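Local coordinates for protein carboxyl esterase NP (Bacillus subtilis, PDB 4CCW) that hydrolyses carboxylic esters to an alcohol and a carboxylate, as a carboxylesterase of the alpha/beta hydrolase superfamily, at residues P72-A75 with D76-K80; N99-T103 with R104-A108; M136-L139 with L140-E144; L253-A256 with S257-P261; P280-V283 with N284-M288. One frame throughout, in Å; residues are numbered along the deposited sequence.

All five contacts are local, each within one helix or at its end, and together they illustrate how helices of an alpha/beta hydrolase fit around a central sheet. Interactions 1 and 5 form one pair, their centres about 10 Å apart, with Asn284 reaching across to helix 74-80. Interactions 2 and 3 form a second, centres about 15 Å apart, where Asn137 and Arg141 touch the start of helix 104-118. Interaction 4 touches no other; its nearest approach, about 5 Å between nearest atoms, is to interaction 3. None lines the ligand pocket: the side chain of Tyr107 is about 12 Å from bound (2-hydroxyethoxy)acetic acid, and that of Val283 about 12 Å from that of His273, the probable active-site histidine.

Interaction 1 of 5, residues P72-A75 with D76-K80; sequences PNIA and DWSSK
One face of the Trp77 indole is roofed by the side chain of Asn73, one helical turn earlier. Asn73 CB sits 3.6 Å from the centroid of the six-membered ring of Trp77, 15° off the ring normal, which makes this a CH-pi contact over the face, displaced toward the rim. The two side chains run alongside each other, and the carboxamide lies nearly parallel to the indole, their planes 18° apart. A chi1 of -65° puts Trp77 CG beside its own backbone N, folding the indole back toward Asn73. The same pair is tied through the backbone, for Trp77 N donates to Asn73 O at 3.1 Å in an almost straight bond.

Asn73 occupies the N-cap position, yet its amide makes no capping bond; Asn284 of helix 280-291 is the partner of the Asn73 and Asp76 side chains, and the backbone O of Asn284 accepts from Trp77 NE1. A water bridges Pro72 O and Asp76 N, 2.8 Å from the latter. Further along, Ser79 OG bends back onto Asp76 O at 2.7 Å. This is the short helix 74-80 with its entry turn, the connection in the beta-alpha-beta unit between strands 56-60 and 82-86 of the alpha/beta hydrolase fold.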
loop_
_atom_site.group_PDB
_atom_site.type_symbol
_atom_site.label_atom_id
_atom_site.label_comp_id
_atom_site.label_asym_id
_atom_site.label_seq_id
_atom_site.Cartn_x
_atom_site.Cartn_y
_atom_site.Cartn_z
ATOM N N PRO A 72 -9.266 6.755 -6.988
ATOM C CA PRO A 72 -9.614 8.158 -6.713
ATOM C C PRO A 72 -8.450 9.133 -6.867
ATOM O O PRO A 72 -8.642 10.348 -6.751
ATOM C CB PRO A 72 -10.034 8.142 -5.236
ATOM C CG PRO A 72 -10.107 6.710 -4.827
ATOM C CD PRO A 72 -9.195 5.970 -5.744
ATOM N N ASN A 73 -7.260 8.606 -7.112
ATOM C CA ASN A 73 -6.040 9.406 -7.023
ATOM C C ASN A 73 -5.294 9.410 -8.335
ATOM O O ASN A 73 -4.512 10.316 -8.609
ATOM C CB ASN A 73 -5.105 8.848 -5.941
ATOM C CG ASN A 73 -5.843 8.401 -4.700
ATOM O OD1 ASN A 73 -6.061 7.198 -4.503
ATOM N ND2 ASN A 73 -6.262 9.360 -3.866
ATOM N N ILE A 74 -5.545 8.391 -9.150
ATOM C CA ILE A 74 -4.695 8.123 -10.298
ATOM C C ILE A 74 -4.820 9.163 -11.428
ATOM O O ILE A 74 -3.843 9.424 -12.117
ATOM C CB ILE A 74 -4.873 6.678 -10.825
ATOM C CG1 ILE A 74 -3.734 6.299 -11.788
ATOM C CG2 ILE A 74 -6.239 6.490 -11.477
ATOM C CD1 ILE A 74 -2.370 6.207 -11.135
ATOM N N ALA A 75 -5.998 9.766 -11.602
ATOM C CA ALA A 75 -6.161 10.805 -12.645
ATOM C C ALA A 75 -5.269 12.022 -12.384
ATOM O O ALA A 75 -4.621 12.531 -13.307
ATOM C CB ALA A 75 -7.616 11.228 -12.777
ATOM N N ASP A 76 -5.234 12.474 -11.130
ATOM C CA ASP A 76 -4.373 13.590 -10.711
ATOM C C ASP A 76 -2.888 13.205 -10.744
ATOM O O ASP A 76 -2.084 13.894 -11.369
ATOM C CB ASP A 76 -4.739 14.081 -9.303
ATOM C CG ASP A 76 -5.930 15.038 -9.284
ATOM O OD1 ASP A 76 -6.349 15.549 -10.349
ATOM O OD2 ASP A 76 -6.445 15.291 -8.172
ATOM N N TRP A 77 -2.517 12.111 -10.073
ATOM C CA TRP A 77 -1.098 11.747 -9.993
ATOM C C TRP A 77 -0.532 11.374 -11.329
ATOM O O TRP A 77 0.605 11.733 -11.639
ATOM C CB TRP A 77 -0.835 10.648 -8.957
ATOM C CG TRP A 77 -1.130 11.073 -7.542
ATOM C CD1 TRP A 77 -1.211 12.369 -7.042
ATOM C CD2 TRP A 77 -1.391 10.207 -6.384
ATOM N NE1 TRP A 77 -1.500 12.363 -5.704
ATOM C CE2 TRP A 77 -1.619 11.104 -5.245
ATOM C CE3 TRP A 77 -1.464 8.833 -6.187
ATOM C CZ2 TRP A 77 -1.902 10.627 -3.975
ATOM C CZ3 TRP A 77 -1.739 8.357 -4.893
ATOM C CH2 TRP A 77 -1.957 9.236 -3.818
ATOM N N SER A 78 -1.342 10.702 -12.148
ATOM C CA SER A 78 -0.931 10.237 -13.478
ATOM C C SER A 78 -0.721 11.371 -14.479
ATOM O O SER A 78 -0.020 11.200 -15.480
ATOM C CB SER A 78 -1.964 9.262 -14.038
ATOM O OG SER A 78 -1.368 8.377 -14.952
ATOM N N SER A 79 -1.333 12.530 -14.224
ATOM C CA SER A 79 -1.174 13.666 -15.134
ATOM C C SER A 79 0.272 14.152 -15.199
ATOM O O SER A 79 0.712 14.652 -16.232
ATOM C CB SER A 79 -2.123 14.818 -14.770
ATOM O OG SER A 79 -1.768 15.429 -13.543
ATOM N N LYS A 80 1.013 13.984 -14.107
ATOM C CA LYS A 80 2.372 14.517 -14.012
ATOM C C LYS A 80 3.467 13.446 -13.979
ATOM O O LYS A 80 4.617 13.720 -14.325
ATOM C CB LYS A 80 2.499 15.433 -12.788
ATOM C CG LYS A 80 1.620 16.679 -12.840
ATOM C CD LYS A 80 1.736 17.514 -11.568
ATOM C CE LYS A 80 3.139 18.079 -11.392
ATOM N NZ LYS A 80 3.478 18.186 -9.946
HETATM O O HOH W 1 -7.147 11.933 -9.228
#

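Interaction 2 of 5, residues N99-T103 with R104-A108; sequences NLSGT and RTDYA
Leu100 and Tyr107 cross at about a right angle, Leu100 CD1 meeting the ring obliquely at 3.9 Å from Tyr107 CE1. Farther round the ring, Gly102 O approaches to 3.3 Å from Tyr107 CE2. The phenol thus lies along the loop that leads into the helix. Gly102 suits this bend, since its positive phi would press a side chain against the preceding carbonyl.

Thr103 sets the N-cap. With chi1 at 70°, OG1 is wedged between the backbone N and the carbonyl carbon, which turns it inward to accept from Asp106 N at 3.0 Å in a bond of 166°. The Asp106 side chain passes obliquely over that of Thr103, and its OD2 also comes within 3.3 Å of Ser101 CB. Thr103 O takes Tyr107 N at 3.1 Å, so both backbone and hydroxyl of one residue hold the first turn. The amide N of Thr103 is buried without a partner.

A serine in place of Tyr107 would probably leave a gap beside Leu100 and Gly102, and take from Phe220 and His134 the ring they pack on. Helix 104-118 leans here on helix 130-141: Arg104 O accepts from Asn137 ND2, and Ala108 touches Asn137 and Arg141.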
loop_
_atom_site.group_PDB
_atom_site.type_symbol
_atom_site.label_atom_id
_atom_site.label_comp_id
_atom_site.label_asym_id
_atom_site.label_seq_id
_atom_site.Cartn_x
_atom_site.Cartn_y
_atom_site.Cartn_z
ATOM N N ASN A 99 8.799 -18.978 -3.654
ATOM C CA ASN A 99 9.907 -19.094 -2.699
ATOM C C ASN A 99 10.112 -17.850 -1.832
ATOM O O ASN A 99 11.217 -17.314 -1.732
ATOM C CB ASN A 99 11.203 -19.520 -3.409
ATOM C CG ASN A 99 11.126 -20.933 -3.968
ATOM O OD1 ASN A 99 10.449 -21.802 -3.411
ATOM N ND2 ASN A 99 11.828 -21.172 -5.074
ATOM N N LEU A 100 9.027 -17.406 -1.205
ATOM C CA LEU A 100 9.022 -16.162 -0.433
ATOM C C LEU A 100 9.022 -16.436 1.071
ATOM O O LEU A 100 8.011 -16.875 1.633
ATOM C CB LEU A 100 7.808 -15.310 -0.834
ATOM C CG LEU A 100 7.499 -13.980 -0.135
ATOM C CD1 LEU A 100 8.486 -12.891 -0.526
ATOM C CD2 LEU A 100 6.086 -13.553 -0.476
ATOM N N SER A 101 10.157 -16.167 1.718
ATOM C CA SER A 101 10.279 -16.369 3.168
ATOM C C SER A 101 9.559 -15.310 4.001
ATOM O O SER A 101 9.104 -15.600 5.107
ATOM C CB SER A 101 11.742 -16.445 3.596
ATOM O OG SER A 101 11.830 -16.931 4.928
ATOM N N GLY A 102 9.489 -14.091 3.469
ATOM C CA GLY A 102 8.786 -12.982 4.119
ATOM C C GLY A 102 9.646 -12.063 4.969
ATOM O O GLY A 102 9.117 -11.241 5.734
ATOM N N THR A 103 10.971 -12.183 4.866
ATOM C CA THR A 103 11.826 -11.280 5.640
ATOM C C THR A 103 11.783 -9.887 5.050
ATOM O O THR A 103 11.398 -9.699 3.893
ATOM C CB THR A 103 13.295 -11.728 5.724
ATOM O OG1 THR A 103 13.927 -11.586 4.445
ATOM C CG2 THR A 103 13.402 -13.159 6.225
ATOM N N ARG A 104 12.202 -8.912 5.850
ATOM C CA ARG A 104 12.256 -7.541 5.389
ATOM C C ARG A 104 13.341 -7.384 4.313
ATOM O O ARG A 104 13.206 -6.585 3.399
ATOM C CB ARG A 104 12.490 -6.610 6.572
ATOM C CG ARG A 104 11.357 -6.696 7.594
ATOM C CD ARG A 104 11.398 -5.535 8.581
ATOM N NE ARG A 104 12.521 -5.619 9.512
ATOM C CZ ARG A 104 12.546 -6.398 10.594
ATOM N NH1 ARG A 104 11.503 -7.194 10.895
ATOM N NH2 ARG A 104 13.622 -6.393 11.373
ATOM N N THR A 105 14.401 -8.164 4.419
ATOM C CA THR A 105 15.426 -8.180 3.371
ATOM C C THR A 105 14.837 -8.664 2.035
ATOM O O THR A 105 15.017 -8.018 1.001
ATOM C CB THR A 105 16.634 -9.033 3.793
ATOM O OG1 THR A 105 17.245 -8.435 4.944
ATOM C CG2 THR A 105 17.668 -9.111 2.676
ATOM N N ASP A 106 14.114 -9.784 2.076
ATOM C CA ASP A 106 13.470 -10.354 0.886
ATOM C C ASP A 106 12.561 -9.344 0.205
ATOM O O ASP A 106 12.647 -9.146 -1.001
ATOM C CB ASP A 106 12.658 -11.606 1.247
ATOM C CG ASP A 106 13.531 -12.812 1.562
ATOM O OD1 ASP A 106 14.682 -12.880 1.086
ATOM O OD2 ASP A 106 13.059 -13.703 2.295
ATOM N N TYR A 107 11.689 -8.703 0.985
ATOM C CA TYR A 107 10.768 -7.724 0.428
ATOM C C TYR A 107 11.463 -6.521 -0.228
ATOM O O TYR A 107 11.023 -6.062 -1.275
ATOM C CB TYR A 107 9.753 -7.278 1.490
ATOM C CG TYR A 107 8.669 -8.311 1.812
ATOM C CD1 TYR A 107 7.838 -8.827 0.811
ATOM C CD2 TYR A 107 8.445 -8.727 3.129
ATOM C CE1 TYR A 107 6.829 -9.746 1.116
ATOM C CE2 TYR A 107 7.443 -9.640 3.443
ATOM C CZ TYR A 107 6.637 -10.144 2.439
ATOM O OH TYR A 107 5.643 -11.054 2.762
ATOM N N ALA A 108 12.535 -6.008 0.375
ATOM C CA ALA A 108 13.291 -4.919 -0.254
ATOM C C ALA A 108 13.942 -5.367 -1.573
ATOM O O ALA A 108 13.947 -4.614 -2.551
ATOM C CB ALA A 108 14.333 -4.342 0.693
#

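Interaction 3 of 5, residues M136-L139 with L140-E144; sequences MNFL and LRMPE
Asn137 OD1 is gripped by two donors: Arg141 NE, at 3.0 Å, and a water at 2.9 Å from that same oxygen. The water in turn accepts from Arg141 NH2, so the amide and the guanidinium are joined both directly and through a bridge. The direct bond is fairly straight at NE (161°) and lies in the guanidinium plane, but at the other end NE stands 37° out of the carbonyl plane, away from a lone-pair direction. The amide and guanidinium planes are 59° apart. The Arg141 chain, extended from CG to NE, slants across the Asn137 side chain to reach this position.

On another side of the helix, Met142 SD approaches the Phe138 ring obliquely, 4.0 Å from Phe138 CE1, a Met-aromatic contact. Phe138 O meanwhile accepts Met142 N at 2.8 Å, closing the final turn, and Met142 is the first residue to leave helical angles. The turn that precedes this helix, around Ser129, is probably the nucleophile elbow; the contact closes the helix's other end. Helix 130-141 links strands 123-128 and 146-152 in a beta-alpha-beta unit of the alpha/beta hydrolase fold.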
loop_
_atom_site.group_PDB
_atom_site.type_symbol
_atom_site.label_atom_id
_atom_site.label_comp_id
_atom_site.label_asym_id
_atom_site.label_seq_id
_atom_site.Cartn_x
_atom_site.Cartn_y
_atom_site.Cartn_z
ATOM N N MET A 136 8.793 2.472 3.743
ATOM C CA MET A 136 9.766 2.875 4.746
ATOM C C MET A 136 10.939 1.887 4.756
ATOM O O MET A 136 12.096 2.291 4.796
ATOM C CB MET A 136 9.127 2.967 6.142
ATOM C CG MET A 136 10.067 3.490 7.216
ATOM S SD MET A 136 10.449 5.221 6.919
ATOM C CE MET A 136 9.211 6.032 7.873
ATOM N N ASN A 137 10.631 0.599 4.689
ATOM C CA ASN A 137 11.675 -0.417 4.713
ATOM C C ASN A 137 12.639 -0.213 3.524
ATOM O O ASN A 137 13.873 -0.317 3.665
ATOM C CB ASN A 137 11.044 -1.823 4.695
ATOM C CG ASN A 137 12.081 -2.939 4.774
ATOM O OD1 ASN A 137 12.804 -3.076 5.765
ATOM N ND2 ASN A 137 12.133 -3.757 3.738
ATOM N N PHE A 138 12.072 0.122 2.368
ATOM C CA PHE A 138 12.863 0.273 1.131
ATOM C C PHE A 138 13.734 1.525 1.148
ATOM O O PHE A 138 14.918 1.475 0.794
ATOM C CB PHE A 138 11.948 0.255 -0.100
ATOM C CG PHE A 138 12.682 0.213 -1.420
ATOM C CD1 PHE A 138 13.275 -0.968 -1.866
ATOM C CD2 PHE A 138 12.750 1.336 -2.228
ATOM C CE1 PHE A 138 13.929 -1.019 -3.095
ATOM C CE2 PHE A 138 13.399 1.298 -3.452
ATOM C CZ PHE A 138 13.988 0.118 -3.885
ATOM N N LEU A 139 13.154 2.650 1.542
ATOM C CA LEU A 139 13.914 3.900 1.548
ATOM C C LEU A 139 15.048 3.862 2.577
ATOM O O LEU A 139 16.075 4.504 2.371
ATOM C CB LEU A 139 12.992 5.123 1.725
ATOM C CG LEU A 139 12.320 5.356 3.083
ATOM C CD1 LEU A 139 13.217 6.196 3.987
ATOM C CD2 LEU A 139 10.957 6.029 2.906
ATOM N N LEU A 140 14.873 3.117 3.669
ATOM C CA LEU A 140 15.936 2.991 4.669
ATOM C C LEU A 140 17.086 2.136 4.155
ATOM O O LEU A 140 18.244 2.390 4.474
ATOM C CB LEU A 140 15.407 2.421 5.987
ATOM C CG LEU A 140 14.515 3.327 6.844
ATOM C CD1 LEU A 140 14.059 2.589 8.086
ATOM C CD2 LEU A 140 15.219 4.616 7.244
ATOM N N ARG A 141 16.760 1.121 3.355
ATOM C CA ARG A 141 17.782 0.211 2.834
ATOM C C ARG A 141 18.469 0.745 1.574
ATOM O O ARG A 141 19.662 0.483 1.353
ATOM C CB ARG A 141 17.199 -1.184 2.587
ATOM C CG ARG A 141 16.893 -1.953 3.863
ATOM C CD ARG A 141 15.890 -3.066 3.600
ATOM N NE ARG A 141 15.592 -3.831 4.805
ATOM C CZ ARG A 141 16.338 -4.831 5.266
ATOM N NH1 ARG A 141 17.449 -5.196 4.632
ATOM N NH2 ARG A 141 15.981 -5.452 6.374
ATOM N N MET A 142 17.727 1.507 0.770
ATOM C CA MET A 142 18.175 1.926 -0.563
ATOM C C MET A 142 17.809 3.369 -0.906
ATOM O O MET A 142 17.095 3.615 -1.887
ATOM C CB MET A 142 17.597 0.986 -1.606
ATOM C CG MET A 142 17.844 -0.470 -1.264
ATOM S SD MET A 142 17.834 -1.494 -2.719
ATOM C CE MET A 142 17.836 -3.119 -1.957
ATOM N N PRO A 143 18.323 4.335 -0.117
ATOM C CA PRO A 143 18.014 5.760 -0.318
ATOM C C PRO A 143 18.419 6.277 -1.690
ATOM O O PRO A 143 17.922 7.316 -2.145
ATOM C CB PRO A 143 18.839 6.455 0.772
ATOM C CG PRO A 143 19.931 5.490 1.109
ATOM C CD PRO A 143 19.304 4.137 0.966
ATOM N N GLU A 144 19.333 5.554 -2.332
ATOM C CA GLU A 144 19.846 5.901 -3.648
ATOM C C GLU A 144 18.817 5.722 -4.777
ATOM O O GLU A 144 19.070 6.141 -5.923
ATOM C CB GLU A 144 21.097 5.061 -3.952
ATOM C CG GLU A 144 20.819 3.590 -4.259
ATOM C CD GLU A 144 20.817 2.680 -3.034
ATOM O OE1 GLU A 144 20.871 3.184 -1.891
ATOM O OE2 GLU A 144 20.771 1.440 -3.221
HETATM O O HOH W 2 14.453 -3.625 8.122
#

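Interaction 4 of 5, residues L253-A256 with S257-P261; sequences LHRA and SSFVP
Ala256 and Val260 form the close-fitting side of this contact, where the helix ends. Ala256 O accepts Val260 N at 3.0 Å nearly along its C=O direction, and Val260 CG2 settles 3.5 Å from that oxygen. Both residues are buried, Ala256 on Leu238 and Ile263, Val260 on Ile236, so this side lies on strands 236-241 and 263-268.

The outward side is looser and polar. Ser258 OG hovers over one face of the His254 ring, 3.6 Å above its plane and toward the rim, while bonding to His254 O at 2.8 Å. With chi1 at -69° it is placed beside its backbone N, from which it can turn back one turn to that carbonyl. Ser257 OG does likewise with Leu253 O, at 2.9 Å. Each carbonyl therefore takes two donors, hydroxyl and amide N, arriving from opposite faces of its plane.

Arg255 CG lies 4.0 Å from Phe259 CD2, the side chains crossing obliquely with guanidinium and ring planes 55° apart. The helix thus meets the demands of its exposed serine hydroxyls on its own backbone, whereas its arginine ties it by a salt bridge to Asp226 of helix 226-230 and by hydrogen bonds to the carbonyls of Phe158 and Phe224.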
loop_
_atom_site.group_PDB
_atom_site.type_symbol
_atom_site.label_atom_id
_atom_site.label_comp_id
_atom_site.label_asym_id
_atom_site.label_seq_id
_atom_site.Cartn_x
_atom_site.Cartn_y
_atom_site.Cartn_z
ATOM N N LEU A 253 2.434 10.373 14.861
ATOM C CA LEU A 253 3.065 11.606 14.384
ATOM C C LEU A 253 4.182 12.017 15.347
ATOM O O LEU A 253 5.258 12.447 14.913
ATOM C CB LEU A 253 2.032 12.731 14.233
ATOM C CG LEU A 253 2.584 14.092 13.747
ATOM C CD1 LEU A 253 1.561 14.815 12.887
ATOM C CD2 LEU A 253 2.961 14.945 14.939
ATOM N N HIS A 254 3.923 11.899 16.647
ATOM C CA HIS A 254 4.905 12.308 17.653
ATOM C C HIS A 254 6.170 11.519 17.480
ATOM O O HIS A 254 7.253 12.099 17.368
ATOM C CB HIS A 254 4.354 12.162 19.075
ATOM C CG HIS A 254 5.417 12.269 20.138
ATOM N ND1 HIS A 254 6.065 11.199 20.612
ATOM C CD2 HIS A 254 5.967 13.375 20.770
ATOM C CE1 HIS A 254 6.978 11.591 21.522
ATOM N NE2 HIS A 254 6.923 12.919 21.614
ATOM N N ARG A 255 6.063 10.191 17.396
ATOM C CA ARG A 255 7.280 9.389 17.295
ATOM C C ARG A 255 8.024 9.659 15.974
ATOM O O ARG A 255 9.242 9.869 15.972
ATOM C CB ARG A 255 6.992 7.879 17.485
ATOM C CG ARG A 255 8.284 7.062 17.464
ATOM C CD ARG A 255 8.172 5.697 18.123
ATOM N NE ARG A 255 9.518 5.110 18.162
ATOM C CZ ARG A 255 10.002 4.219 17.289
ATOM N NH1 ARG A 255 9.249 3.729 16.297
ATOM N NH2 ARG A 255 11.244 3.783 17.432
ATOM N N ALA A 256 7.287 9.696 14.862
ATOM C CA ALA A 256 7.887 9.932 13.556
ATOM C C ALA A 256 8.650 11.269 13.533
ATOM O O ALA A 256 9.809 11.352 13.089
ATOM C CB ALA A 256 6.803 9.900 12.480
ATOM N N SER A 257 7.989 12.305 14.043
ATOM C CA SER A 257 8.551 13.657 14.052
ATOM C C SER A 257 9.733 13.792 14.992
ATOM O O SER A 257 10.566 14.656 14.780
ATOM C CB SER A 257 7.483 14.683 14.427
ATOM O OG SER A 257 6.406 14.651 13.505
ATOM N N SER A 258 9.783 12.941 16.025
ATOM C CA SER A 258 10.871 12.965 17.016
ATOM C C SER A 258 12.210 12.455 16.455
ATOM O O SER A 258 13.273 12.908 16.893
ATOM C CB SER A 258 10.481 12.166 18.273
ATOM O OG SER A 258 9.437 12.853 18.995
ATOM N N PHE A 259 12.153 11.523 15.504
ATOM C CA PHE A 259 13.365 10.837 15.020
ATOM C C PHE A 259 13.722 10.997 13.533
ATOM O O PHE A 259 14.917 10.996 13.178
ATOM C CB PHE A 259 13.270 9.337 15.341
ATOM C CG PHE A 259 13.173 9.033 16.809
ATOM C CD1 PHE A 259 14.305 9.045 17.607
ATOM C CD2 PHE A 259 11.942 8.728 17.393
ATOM C CE1 PHE A 259 14.223 8.777 18.961
ATOM C CE2 PHE A 259 11.852 8.474 18.750
ATOM C CZ PHE A 259 12.989 8.498 19.535
ATOM N N VAL A 260 12.725 11.091 12.656
ATOM C CA VAL A 260 13.008 11.094 11.207
ATOM C C VAL A 260 13.522 12.480 10.813
ATOM O O VAL A 260 12.824 13.452 11.014
ATOM C CB VAL A 260 11.768 10.722 10.362
ATOM C CG1 VAL A 260 12.059 10.834 8.871
ATOM C CG2 VAL A 260 11.280 9.312 10.703
ATOM N N PRO A 261 14.738 12.562 10.263
ATOM C CA PRO A 261 15.376 13.870 10.022
ATOM C C PRO A 261 14.618 14.773 9.061
ATOM O O PRO A 261 14.510 15.974 9.295
ATOM C CB PRO A 261 16.712 13.486 9.400
ATOM C CG PRO A 261 17.009 12.172 10.010
ATOM C CD PRO A 261 15.689 11.462 10.023
#

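Interaction 5 of 5, residues P280-V283 with N284-M288; sequences PAYV and NERVM
Tyr282 and Arg286 are joined by a regular helical bond, Arg286 N to Tyr282 O at 2.9 Å, with the donor in the carbonyl plane. One residue on, Val287 N gives to Val283 O at 3.0 Å and 168°, so the two segments are successive turns of one regular helix.

Side chains follow this four-residue spacing. Tyr282 and Arg286 run alongside each other in the same direction: Arg286 CB lies 4.1 Å above one face of the Tyr282 ring, toward its rim, and Arg286 CD is 3.7 Å from Tyr282 OH. Their flat ends are turned 73° apart. Both head for Glu266, which takes Tyr282 OH and, as a salt bridge, Arg286 NE, while Arg286 NH2 pairs with Glu264. Two carboxylate partners thus probably fix the guanidinium's rotation.

Asn284 points its amide off the helix, OD1 to Asn73 ND2 and ND2 to Asp76 OD2 and Pro72 O. A leucine here would probably leave Asn73 and Asp76 without these mates and unsettle the joint between the two helices. Helix 280-291, the last helix modelled, packs by Arg286 and Val287 on strand 236-241 and by Val287 and Met288 on helix 74-80, as a C-terminal helix flanking the sheet of the alpha/beta hydrolase fold.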
loop_
_atom_site.group_PDB
_atom_site.type_symbol
_atom_site.label_atom_id
_atom_site.label_comp_id
_atom_site.label_asym_id
_atom_site.label_seq_id
_atom_site.Cartn_x
_atom_site.Cartn_y
_atom_site.Cartn_z
ATOM N N PRO A 280 -9.797 12.260 -1.210
ATOM C CA PRO A 280 -8.914 12.275 -2.387
ATOM C C PRO A 280 -8.544 13.678 -2.874
ATOM O O PRO A 280 -7.401 13.891 -3.256
ATOM C CB PRO A 280 -9.728 11.536 -3.460
ATOM C CG PRO A 280 -11.145 11.686 -3.026
ATOM C CD PRO A 280 -11.099 11.639 -1.525
ATOM N N ALA A 281 -9.479 14.630 -2.861
ATOM C CA ALA A 281 -9.154 15.987 -3.323
ATOM C C ALA A 281 -8.004 16.605 -2.518
ATOM O O ALA A 281 -7.084 17.196 -3.095
ATOM C CB ALA A 281 -10.382 16.894 -3.309
ATOM N N TYR A 282 -8.055 16.469 -1.193
ATOM C CA TYR A 282 -7.002 17.026 -0.349
ATOM C C TYR A 282 -5.723 16.229 -0.493
ATOM O O TYR A 282 -4.650 16.794 -0.667
ATOM C CB TYR A 282 -7.395 17.069 1.136
ATOM C CG TYR A 282 -6.279 17.655 1.977
ATOM C CD1 TYR A 282 -6.012 19.023 1.945
ATOM C CD2 TYR A 282 -5.455 16.838 2.760
ATOM C CE1 TYR A 282 -4.976 19.571 2.684
ATOM C CE2 TYR A 282 -4.412 17.376 3.502
ATOM C CZ TYR A 282 -4.181 18.735 3.464
ATOM O OH TYR A 282 -3.145 19.267 4.194
ATOM N N VAL A 283 -5.847 14.907 -0.391
ATOM C CA VAL A 283 -4.674 14.026 -0.398
ATOM C C VAL A 283 -3.919 14.095 -1.728
ATOM O O VAL A 283 -2.675 14.168 -1.750
ATOM C CB VAL A 283 -5.066 12.587 -0.027
ATOM C CG1 VAL A 283 -3.890 11.640 -0.222
ATOM C CG2 VAL A 283 -5.540 12.547 1.423
ATOM N N ASN A 284 -4.671 14.096 -2.830
ATOM C CA ASN A 284 -4.082 14.235 -4.159
ATOM C C ASN A 284 -3.177 15.461 -4.274
ATOM O O ASN A 284 -2.028 15.327 -4.660
ATOM C CB ASN A 284 -5.160 14.310 -5.248
ATOM C CG ASN A 284 -5.873 12.987 -5.458
ATOM O OD1 ASN A 284 -5.523 11.979 -4.852
ATOM N ND2 ASN A 284 -6.885 12.991 -6.326
ATOM N N GLU A 285 -3.709 16.641 -3.934
ATOM C CA GLU A 285 -2.957 17.909 -4.020
ATOM C C GLU A 285 -1.786 17.947 -3.044
ATOM O O GLU A 285 -0.698 18.436 -3.381
ATOM C CB GLU A 285 -3.875 19.116 -3.763
ATOM C CG GLU A 285 -3.198 20.480 -3.916
ATOM C CD GLU A 285 -2.369 20.924 -2.706
ATOM O OE1 GLU A 285 -2.633 20.476 -1.573
ATOM O OE2 GLU A 285 -1.448 21.758 -2.888
ATOM N N ARG A 286 -2.022 17.450 -1.832
ATOM C CA ARG A 286 -1.021 17.500 -0.771
ATOM C C ARG A 286 0.225 16.719 -1.172
ATOM O O ARG A 286 1.335 17.190 -0.990
ATOM C CB ARG A 286 -1.594 16.964 0.550
ATOM C CG ARG A 286 -0.604 16.959 1.714
ATOM C CD ARG A 286 -0.206 18.373 2.100
ATOM N NE ARG A 286 0.910 18.484 3.050
ATOM C CZ ARG A 286 2.178 18.746 2.714
ATOM N NH1 ARG A 286 2.528 18.891 1.439
ATOM N NH2 ARG A 286 3.108 18.861 3.660
ATOM N N VAL A 287 0.024 15.521 -1.707
ATOM C CA VAL A 287 1.136 14.684 -2.155
ATOM C C VAL A 287 1.865 15.338 -3.324
ATOM O O VAL A 287 3.103 15.391 -3.354
ATOM C CB VAL A 287 0.661 13.265 -2.528
ATOM C CG1 VAL A 287 1.750 12.524 -3.295
ATOM C CG2 VAL A 287 0.258 12.487 -1.282
ATOM N N MET A 288 1.103 15.862 -4.281
ATOM C CA MET A 288 1.710 16.552 -5.411
ATOM C C MET A 288 2.572 17.730 -4.978
ATOM O O MET A 288 3.684 17.906 -5.473
ATOM C CB MET A 288 0.657 17.026 -6.400
ATOM C CG MET A 288 1.117 16.815 -7.824
ATOM S SD MET A 288 0.765 15.110 -8.280
ATOM C CE MET A 288 -0.876 15.425 -8.920
#